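Local coordinates for protein antibiotic biosynthesis monooxygenase (Rhodospirillum rubrum, PDB 4HL9) that probably acts as a monooxygenase of the antibiotic biosynthesis monooxygenase family, at residues L24-Q29 with V110-A115; A28-K33 with F72-E77. One frame throughout, in Å; residues are numbered along the deposited sequence.

Contact 1 (L24-Q29 with V110-A115)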
loop_
_atom_site.group_PDB
_atom_site.type_symbol
_atom_site.label_atom_id
_atom_site.label_comp_id
_atom_site.label_asym_id
_atom_site.label_seq_id
_atom_site.Cartn_x
_atom_site.Cartn_y
_atom_site.Cartn_z
ATOM N N LEU A 24 9.748 9.010 2.511
ATOM C CA LEU A 24 8.537 8.697 3.228
ATOM C C LEU A 24 7.620 7.998 2.232
ATOM O O LEU A 24 7.374 8.538 1.155
ATOM C CB LEU A 24 7.887 9.992 3.691
ATOM C CG LEU A 24 6.579 9.929 4.461
ATOM C CD1 LEU A 24 6.769 9.162 5.745
ATOM C CD2 LEU A 24 6.056 11.346 4.708
ATOM N N LYS A 25 7.130 6.822 2.605
ATOM C CA LYS A 25 6.172 6.076 1.768
ATOM C C LYS A 25 4.803 6.215 2.411
ATOM O O LYS A 25 4.699 6.133 3.618
ATOM C CB LYS A 25 6.579 4.601 1.709
ATOM C CG LYS A 25 6.011 3.802 0.503
ATOM C CD LYS A 25 6.715 4.209 -0.818
ATOM C CE LYS A 25 6.187 3.337 -1.954
ATOM N NZ LYS A 25 7.022 3.479 -3.163
ATOM N N VAL A 26 3.758 6.424 1.608
ATOM C CA VAL A 26 2.405 6.562 2.142
ATOM C C VAL A 26 1.465 5.633 1.380
ATOM O O VAL A 26 1.570 5.535 0.188
ATOM C CB VAL A 26 1.880 8.009 1.981
ATOM C CG1 VAL A 26 0.439 8.145 2.470
ATOM C CG2 VAL A 26 2.803 9.004 2.698
ATOM N N ILE A 27 0.601 4.933 2.105
ATOM C CA ILE A 27 -0.586 4.324 1.501
ATOM C C ILE A 27 -1.823 4.978 2.122
ATOM O O ILE A 27 -1.914 5.102 3.340
ATOM C CB ILE A 27 -0.609 2.807 1.720
ATOM C CG1 ILE A 27 0.570 2.171 0.984
ATOM C CG2 ILE A 27 -1.974 2.190 1.216
ATOM C CD1 ILE A 27 0.829 0.723 1.430
ATOM N N ALA A 28 -2.747 5.383 1.260
ATOM C CA ALA A 28 -4.027 5.982 1.618
ATOM C C ALA A 28 -5.100 5.192 0.901
ATOM O O ALA A 28 -4.925 4.827 -0.283
ATOM C CB ALA A 28 -4.069 7.410 1.159
ATOM N N GLN A 29 -6.188 4.919 1.619
ATOM C CA GLN A 29 -7.304 4.135 1.128
ATOM C C GLN A 29 -8.597 4.897 1.325
ATOM O O GLN A 29 -8.876 5.411 2.434
ATOM C CB GLN A 29 -7.405 2.820 1.889
ATOM C CG GLN A 29 -6.134 1.976 1.848
ATOM C CD GLN A 29 -6.329 0.648 2.516
ATOM O OE1 GLN A 29 -7.254 -0.090 2.175
ATOM N NE2 GLN A 29 -5.451 0.322 3.476
ATOM N N VAL A 110 -4.882 6.421 6.302
ATOM C CA VAL A 110 -3.594 6.845 5.752
ATOM C C VAL A 110 -2.513 6.199 6.612
ATOM O O VAL A 110 -2.606 6.248 7.852
ATOM C CB VAL A 110 -3.424 8.396 5.719
ATOM C CG1 VAL A 110 -2.066 8.768 5.204
ATOM C CG2 VAL A 110 -4.454 9.057 4.824
ATOM N N VAL A 111 -1.518 5.562 5.977
ATOM C CA VAL A 111 -0.363 5.009 6.724
ATOM C C VAL A 111 0.917 5.682 6.229
ATOM O O VAL A 111 1.199 5.696 5.032
ATOM C CB VAL A 111 -0.224 3.442 6.628
ATOM C CG1 VAL A 111 0.760 2.897 7.672
ATOM C CG2 VAL A 111 -1.571 2.737 6.779
ATOM N N LEU A 112 1.669 6.275 7.150
ATOM C CA LEU A 112 2.991 6.836 6.865
ATOM C C LEU A 112 4.098 5.821 7.235
ATOM O O LEU A 112 4.066 5.226 8.297
ATOM C CB LEU A 112 3.187 8.190 7.599
ATOM C CG LEU A 112 2.732 9.484 6.880
ATOM C CD1 LEU A 112 1.249 9.433 6.545
ATOM C CD2 LEU A 112 3.037 10.768 7.708
HETATM N N MSE A 113 5.087 5.624 6.366
HETATM C CA MSE A 113 6.015 4.512 6.561
HETATM C C MSE A 113 7.446 4.811 6.193
HETATM O O MSE A 113 7.714 5.694 5.369
HETATM C CB MSE A 113 5.554 3.274 5.745
HETATM C CG MSE A 113 4.104 2.975 5.937
HETATM SE SE MSE A 113 3.374 1.545 4.778
HETATM C CE MSE A 113 4.099 2.008 3.061
ATOM N N ASP A 114 8.349 4.042 6.814
ATOM C CA ASP A 114 9.767 3.975 6.492
ATOM C C ASP A 114 10.066 2.654 5.810
ATOM O O ASP A 114 9.445 1.625 6.129
ATOM C CB ASP A 114 10.586 3.983 7.797
ATOM C CG ASP A 114 10.295 5.195 8.651
ATOM O OD1 ASP A 114 10.004 6.250 8.064
ATOM O OD2 ASP A 114 10.321 5.094 9.896
ATOM N N ALA A 115 11.044 2.666 4.903
ATOM C CA ALA A 115 11.562 1.412 4.355
ATOM C C ALA A 115 12.111 0.538 5.494
ATOM O O ALA A 115 12.656 1.059 6.475
ATOM C CB ALA A 115 12.645 1.685 3.304
#

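Contact 2 (A28-K33 with F72-E77)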
loop_
_atom_site.group_PDB
_atom_site.type_symbol
_atom_site.label_atom_id
_atom_site.label_comp_id
_atom_site.label_asym_id
_atom_site.label_seq_id
_atom_site.Cartn_x
_atom_site.Cartn_y
_atom_site.Cartn_z
ATOM N N ALA A 28 -2.747 5.383 1.260
ATOM C CA ALA A 28 -4.027 5.982 1.618
ATOM C C ALA A 28 -5.100 5.192 0.901
ATOM O O ALA A 28 -4.925 4.827 -0.283
ATOM C CB ALA A 28 -4.069 7.410 1.159
ATOM N N GLN A 29 -6.188 4.919 1.619
ATOM C CA GLN A 29 -7.304 4.135 1.128
ATOM C C GLN A 29 -8.597 4.897 1.325
ATOM O O GLN A 29 -8.876 5.411 2.434
ATOM C CB GLN A 29 -7.405 2.820 1.889
ATOM C CG GLN A 29 -6.134 1.976 1.848
ATOM C CD GLN A 29 -6.329 0.648 2.516
ATOM O OE1 GLN A 29 -7.254 -0.090 2.175
ATOM N NE2 GLN A 29 -5.451 0.322 3.476
ATOM N N ASP A 30 -9.372 4.963 0.255
ATOM C CA ASP A 30 -10.709 5.552 0.280
ATOM C C ASP A 30 -11.725 4.436 0.008
ATOM O O ASP A 30 -11.433 3.513 -0.773
ATOM C CB ASP A 30 -10.860 6.573 -0.823
ATOM C CG ASP A 30 -9.989 7.822 -0.637
ATOM O OD1 ASP A 30 -9.432 8.072 0.457
ATOM O OD2 ASP A 30 -9.911 8.575 -1.616
ATOM N N PHE A 31 -12.891 4.539 0.643
ATOM C CA PHE A 31 -14.000 3.591 0.415
ATOM C C PHE A 31 -15.180 4.401 -0.049
ATOM O O PHE A 31 -15.803 5.097 0.746
ATOM C CB PHE A 31 -14.317 2.820 1.694
ATOM C CG PHE A 31 -13.120 2.083 2.274
ATOM C CD1 PHE A 31 -12.921 0.732 1.999
ATOM C CD2 PHE A 31 -12.202 2.742 3.081
ATOM C CE1 PHE A 31 -11.825 0.040 2.530
ATOM C CE2 PHE A 31 -11.089 2.062 3.617
ATOM C CZ PHE A 31 -10.903 0.718 3.340
ATOM N N ILE A 32 -15.435 4.360 -1.346
ATOM C CA ILE A 32 -16.425 5.236 -1.973
ATOM C C ILE A 32 -17.749 4.470 -2.138
ATOM O O ILE A 32 -17.723 3.285 -2.509
ATOM C CB ILE A 32 -15.927 5.734 -3.356
ATOM C CG1 ILE A 32 -14.601 6.522 -3.203
ATOM C CG2 ILE A 32 -16.988 6.619 -4.041
ATOM C CD1 ILE A 32 -14.680 7.580 -2.091
ATOM N N LYS A 33 -18.878 5.144 -1.887
ATOM C CA LYS A 33 -20.204 4.528 -2.117
ATOM C C LYS A 33 -20.314 4.106 -3.575
ATOM O O LYS A 33 -19.997 4.890 -4.464
ATOM C CB LYS A 33 -21.330 5.494 -1.752
ATOM C CG LYS A 33 -21.383 5.850 -0.284
ATOM C CD LYS A 33 -22.543 6.804 -0.014
ATOM C CE LYS A 33 -22.579 7.177 1.441
ATOM N NZ LYS A 33 -23.693 8.117 1.699
ATOM N N PHE A 72 -10.382 2.578 -3.375
ATOM C CA PHE A 72 -9.238 3.143 -4.114
ATOM C C PHE A 72 -8.056 3.228 -3.193
ATOM O O PHE A 72 -8.229 3.550 -2.020
ATOM C CB PHE A 72 -9.572 4.531 -4.688
ATOM C CG PHE A 72 -10.608 4.487 -5.761
ATOM C CD1 PHE A 72 -10.253 4.196 -7.076
ATOM C CD2 PHE A 72 -11.954 4.687 -5.446
ATOM C CE1 PHE A 72 -11.210 4.130 -8.063
ATOM C CE2 PHE A 72 -12.919 4.621 -6.425
ATOM C CZ PHE A 72 -12.548 4.346 -7.739
ATOM N N VAL A 73 -6.861 2.991 -3.742
ATOM C CA VAL A 73 -5.638 2.961 -2.944
ATOM C C VAL A 73 -4.556 3.802 -3.620
ATOM O O VAL A 73 -4.225 3.586 -4.797
ATOM C CB VAL A 73 -5.138 1.524 -2.688
ATOM C CG1 VAL A 73 -3.803 1.527 -1.899
ATOM C CG2 VAL A 73 -6.202 0.706 -1.928
ATOM N N PHE A 74 -4.034 4.764 -2.871
ATOM C CA PHE A 74 -2.922 5.586 -3.307
ATOM C C PHE A 74 -1.637 4.980 -2.760
ATOM O O PHE A 74 -1.592 4.553 -1.617
ATOM C CB PHE A 74 -3.057 7.012 -2.730
ATOM C CG PHE A 74 -4.176 7.820 -3.334
ATOM C CD1 PHE A 74 -3.971 8.557 -4.496
ATOM C CD2 PHE A 74 -5.421 7.879 -2.709
ATOM C CE1 PHE A 74 -4.999 9.320 -5.052
ATOM C CE2 PHE A 74 -6.440 8.659 -3.236
ATOM C CZ PHE A 74 -6.237 9.368 -4.407
ATOM N N ILE A 75 -0.601 4.905 -3.596
ATOM C CA ILE A 75 0.726 4.562 -3.118
ATOM C C ILE A 75 1.605 5.737 -3.490
ATOM O O ILE A 75 1.715 6.077 -4.663
ATOM C CB ILE A 75 1.280 3.264 -3.777
ATOM C CG1 ILE A 75 0.478 2.037 -3.327
ATOM C CG2 ILE A 75 2.754 3.061 -3.375
ATOM C CD1 ILE A 75 0.849 0.745 -4.101
ATOM N N GLU A 76 2.233 6.351 -2.486
ATOM C CA GLU A 76 2.912 7.623 -2.691
ATOM C C GLU A 76 4.319 7.526 -2.110
ATOM O O GLU A 76 4.575 6.765 -1.182
ATOM C CB GLU A 76 2.139 8.793 -2.025
ATOM C CG GLU A 76 0.602 8.598 -1.858
ATOM C CD GLU A 76 -0.116 9.715 -1.033
ATOM O OE1 GLU A 76 0.542 10.653 -0.518
ATOM O OE2 GLU A 76 -1.375 9.668 -0.928
ATOM N N GLU A 77 5.224 8.299 -2.689
ATOM C CA GLU A 77 6.556 8.428 -2.136
ATOM C C GLU A 77 6.885 9.917 -2.121
ATOM O O GLU A 77 6.707 10.622 -3.130
ATOM C CB GLU A 77 7.549 7.605 -2.970
ATOM C CG GLU A 77 8.937 7.487 -2.395
ATOM C CD GLU A 77 9.776 6.428 -3.100
ATOM O OE1 GLU A 77 9.446 6.037 -4.246
ATOM O OE2 GLU A 77 10.783 5.995 -2.513
#

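Contact 1 (L24-Q29 with V110-A115)
Ile-27 O is gripped by two donors from the facing strand: Val-111 N, at 2.7 Å and nearly in line with the C=O bond, and the weaker CA-H of Val-110, whose CA lies 3.4 Å away. Val-111 O receives a matching pair, the amide of Ile-27 and the CA-H of Val-26. Lys-25 and Met-113 form the next hydrogen-bonded pair of this antiparallel ladder, with Met-113 N 2.8 Å from Lys-25 O and Lys-25 N returning a bond to Met-113 O.

On the face of Lys-25 and Ile-27, Met-113, a selenomethionine, bends at its last torsion (chi3 -45°), which swings its methyl across the neighbouring strand; CE rests 3.7 Å from Lys-25 CG and 3.9 Å from Ile-27 CD1, bridging the two. On the face of Val-26, Val-110 and Leu-112, Val-26 CG1 meets Val-110 CG1 at 3.8 Å, while Val-26 CG2 runs alongside Leu-112, 4.2 Å from Leu-112 CD1. Leu-24 curls its CD1 to 4.1 Å from Leu-112 CB.

This ladder joins strand 24-32 to strand 104-115, the edge strand within this chain. Leu-24 and Leu-112 pack on Leu-84 of helix 81-86, whereas Ile-27 and Met-113 pack on Val-73 of the second subunit, whose own strand pairs with Met-113, Asp-114 and Ala-115 and carries the sheet across the interface.

Contact 2 (A28-K33 with F72-E77)
Asp-30 and Phe-74 both hold CG opposite the carbonyl carbon (chi1 -67° and -70°), which carries carboxylate and ring out over the same face of the sheet, the carboxylate plane turned 72° from the ring. Asp-30 OD2 comes to the faintly positive ring edge, in its plane, 3.8 Å from Phe-74 CE2. The same oxygen is hydrogen-bonded to Tyr-44 OH on the face lined by helix 37-52, which helps to orient the carboxylate. Ile-32 crosses Phe-72 at about a right angle, its CG1 lying 3.9 Å from Phe-72 CD2 at the ring edge.

These are neighbouring strands of the four-stranded antiparallel sheet of a ferredoxin-like fold, with order 2-3-1-4. Two hydrogen-bonded pairs link them: Phe-74 N sits 2.7 Å from Ala-28 O and Asp-30 N 2.9 Å from Phe-72 O; Ala-28 N bonds back to Phe-74 O and Phe-72 N to Asp-30 O. Between them, Gln-29 and Val-73 turn to the other face, Gln-29 CG 4.0 Å from Val-73 CG2. Gln-29, its amide oxygen held by His-71, meets Gln-29 of the second subunit, while Phe-72 and Phe-74 lie against Leu-41 and Leu-47 of helix 37-52.

Overall arrangement
From the N terminus, strand 24-32 supplies the first segment of both contacts, and the two partner strands flank it. Contact 2 closes the shorter loop, returning through helix 37-52 and strand 59-65 to strand 71-78. Contact 1 closes a longer one that contains this whole excursion and adds helices 81-86 and 91-101 before strand 104-115 arrives. The shorter loop is thus nested in the longer. Their centres lie about 11 Å apart, and both use Ala-28 and Gln-29. A probable hydrogen bond between Val-26 O and Glu-76 N, 2.9 Å apart, also joins them. Together they make strand 24-32 an inner strand of the sheet, and both reach the second subunit.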